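PDB 3FH1: Mll8193 protein, which is of unknown function but has an NTF2-like, SnoaL-type fold, a cone whose pocket in relatives often binds or converts small molecules. Local coordinates for residues R25-F30 with F81-T86. Sequence-based numbering, arbitrary orientation.
Sequences RFNDVF and FDLEET
Asn27 and Phe30 of helix 16-31 meet Phe81, Leu83 and Thr86 of strand 80-89 in a buried helix-on-sheet contact, where the helix runs roughly antiparallel to the strand (148° between the short axes). Roughly one helical turn separates the two helix residues, and each serves a different part of the strand. At the Phe81 end, the side chains of Phe30 and Phe81 run side by side in the same direction, but their ring planes are inclined at 75°. The approach is oblique, with Phe30 CD1 4.1 Å from Phe81 CE1, and Phe30 CB also rests near Phe81 CD1. Just beyond, a water donates to Phe30 O and accepts from Phe81 N, 2.8 Å away, tying the helix backbone to that of the strand. Trp70 meets the Phe30 ring edge-to-face, and Ile73 of helix 63-75 touches both phenylalanines. This layering of helices over the concave side of a strongly curved sheet is the NTF2-like cone, here of the SnoaL type. A classic beta bulge, Glu84 and Glu85 both facing Arg96 of strand 92-100, shifts the alternation of side chains, so that Leu83 and Thr86 both point at the helix. About one turn earlier in the helix, the Asn27 amide lies across the forked end of Leu83: OD1 sits 3.8 Å from Leu83 CD2, while ND2 is 3.9 Å from Leu83 CD1. With CG anti to its own carbonyl carbon (chi1 -78°), Asn27 also brings ND2 to Thr86 OG1, a weak, bent hydrogen bond of 3.3 Å. An alanine here would remove the amide, probably costing Thr86 OG1 this donor and leaving the Leu83 methyls less closely covered. Asn27 OD1 also lies close to an unidentified ligand, probably from the crystallisation liquor, and Ile95 of strand 92-100 touches Asn27, Leu83 and Thr86.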
loop_
_atom_site.group_PDB
_atom_site.type_symbol
_atom_site.label_atom_id
_atom_site.label_comp_id
_atom_site.label_asym_id
_atom_site.label_seq_id
_atom_site.Cartn_x
_atom_site.Cartn_y
_atom_site.Cartn_z
ATOM N N ARG A 25 -3.838 2.592 18.408
ATOM C CA ARG A 25 -2.753 2.945 19.308
ATOM C C ARG A 25 -1.471 3.316 18.539
ATOM O O ARG A 25 -0.766 4.249 18.953
ATOM C CB ARG A 25 -2.498 1.835 20.347
ATOM C CG ARG A 25 -3.648 1.514 21.326
ATOM C CD ARG A 25 -3.302 0.218 22.070
ATOM N NE ARG A 25 -4.228 -0.176 23.151
ATOM C CZ ARG A 25 -4.051 0.094 24.443
ATOM N NH1 ARG A 25 -3.001 0.787 24.849
ATOM N NH2 ARG A 25 -4.961 -0.306 25.349
ATOM N N PHE A 26 -1.172 2.612 17.436
ATOM C CA PHE A 26 -0.042 2.965 16.581
ATOM C C PHE A 26 -0.222 4.366 15.970
ATOM O O PHE A 26 0.642 5.226 16.083
ATOM C CB PHE A 26 0.102 1.933 15.479
ATOM C CG PHE A 26 1.205 2.231 14.521
ATOM C CD1 PHE A 26 2.509 1.928 14.835
ATOM C CD2 PHE A 26 0.927 2.782 13.281
ATOM C CE1 PHE A 26 3.532 2.184 13.942
ATOM C CE2 PHE A 26 1.936 3.067 12.387
ATOM C CZ PHE A 26 3.249 2.747 12.693
ATOM N N ASN A 27 -1.380 4.616 15.389
ATOM C CA ASN A 27 -1.646 5.921 14.788
ATOM C C ASN A 27 -1.579 7.052 15.820
ATOM O O ASN A 27 -1.109 8.159 15.528
ATOM C CB ASN A 27 -2.980 5.877 14.052
ATOM C CG ASN A 27 -2.890 5.183 12.705
ATOM O OD1 ASN A 27 -1.791 5.100 12.094
ATOM N ND2 ASN A 27 -4.033 4.743 12.211
ATOM N N ASP A 28 -2.070 6.782 17.043
ATOM C CA ASP A 28 -2.067 7.795 18.100
ATOM C C ASP A 28 -0.659 8.207 18.458
ATOM O O ASP A 28 -0.437 9.345 18.820
ATOM C CB ASP A 28 -2.733 7.308 19.376
ATOM C CG ASP A 28 -4.245 7.338 19.324
ATOM O OD1 ASP A 28 -4.818 7.948 18.393
ATOM O OD2 ASP A 28 -4.858 6.721 20.240
ATOM N N VAL A 29 0.322 7.312 18.315
ATOM C CA VAL A 29 1.705 7.700 18.617
ATOM C C VAL A 29 2.084 8.927 17.780
ATOM O O VAL A 29 2.712 9.866 18.275
ATOM C CB VAL A 29 2.692 6.545 18.322
ATOM C CG1 VAL A 29 4.168 7.089 18.176
ATOM C CG2 VAL A 29 2.552 5.436 19.382
ATOM N N PHE A 30 1.671 8.920 16.524
ATOM C CA PHE A 30 2.043 9.979 15.592
ATOM C C PHE A 30 1.181 11.202 15.760
ATOM O O PHE A 30 1.677 12.317 15.670
ATOM C CB PHE A 30 2.081 9.443 14.149
ATOM C CG PHE A 30 3.015 8.318 14.028
ATOM C CD1 PHE A 30 4.360 8.537 13.857
ATOM C CD2 PHE A 30 2.576 7.030 14.217
ATOM C CE1 PHE A 30 5.248 7.472 13.841
ATOM C CE2 PHE A 30 3.477 5.974 14.225
ATOM C CZ PHE A 30 4.801 6.216 14.018
ATOM N N PHE A 81 1.268 14.059 10.544
ATOM C CA PHE A 81 0.564 13.215 9.584
ATOM C C PHE A 81 -0.927 13.479 9.629
ATOM O O PHE A 81 -1.495 13.638 10.713
ATOM C CB PHE A 81 0.735 11.714 9.889
ATOM C CG PHE A 81 2.125 11.177 9.679
ATOM C CD1 PHE A 81 3.089 11.266 10.669
ATOM C CD2 PHE A 81 2.458 10.518 8.519
ATOM C CE1 PHE A 81 4.389 10.741 10.454
ATOM C CE2 PHE A 81 3.730 10.004 8.324
ATOM C CZ PHE A 81 4.689 10.122 9.329
ATOM N N ASP A 82 -1.561 13.513 8.451
ATOM C CA ASP A 82 -2.998 13.402 8.346
ATOM C C ASP A 82 -3.292 11.971 7.919
ATOM O O ASP A 82 -2.659 11.426 7.020
ATOM C CB ASP A 82 -3.567 14.312 7.283
ATOM C CG ASP A 82 -3.370 15.775 7.569
ATOM O OD1 ASP A 82 -3.342 16.145 8.752
ATOM O OD2 ASP A 82 -3.253 16.544 6.602
ATOM N N LEU A 83 -4.239 11.350 8.593
ATOM C CA LEU A 83 -4.697 10.014 8.249
ATOM C C LEU A 83 -5.773 10.123 7.182
ATOM O O LEU A 83 -6.805 10.798 7.366
ATOM C CB LEU A 83 -5.284 9.317 9.460
ATOM C CG LEU A 83 -4.249 9.039 10.554
ATOM C CD1 LEU A 83 -4.910 8.575 11.839
ATOM C CD2 LEU A 83 -3.249 7.968 10.055
ATOM N N GLU A 84 -5.556 9.420 6.081
ATOM C CA GLU A 84 -6.531 9.357 5.008
ATOM C C GLU A 84 -7.503 8.198 5.220
ATOM O O GLU A 84 -8.725 8.378 5.125
ATOM C CB GLU A 84 -5.873 9.262 3.632
ATOM C CG GLU A 84 -5.102 10.482 3.258
ATOM C CD GLU A 84 -4.448 10.357 1.868
ATOM O OE1 GLU A 84 -4.432 9.234 1.310
ATOM O OE2 GLU A 84 -3.960 11.377 1.358
ATOM N N GLU A 85 -6.979 7.013 5.495
ATOM C CA GLU A 85 -7.820 5.841 5.688
ATOM C C GLU A 85 -7.025 4.739 6.318
ATOM O O GLU A 85 -5.924 4.440 5.855
ATOM C CB GLU A 85 -8.368 5.300 4.364
ATOM C CG GLU A 85 -9.399 4.169 4.555
ATOM C CD GLU A 85 -9.679 3.455 3.240
ATOM O OE1 GLU A 85 -8.724 3.087 2.534
ATOM O OE2 GLU A 85 -10.825 3.192 3.000
ATOM N N THR A 86 -7.608 4.098 7.321
ATOM C CA THR A 86 -7.070 2.846 7.867
ATOM C C THR A 86 -8.061 1.760 7.518
ATOM O O THR A 86 -9.254 1.872 7.885
ATOM C CB THR A 86 -6.906 2.882 9.398
ATOM O OG1 THR A 86 -6.027 3.950 9.765
ATOM C CG2 THR A 86 -6.385 1.573 9.919
HETATM O O HOH W 1 0.791 13.891 13.348
#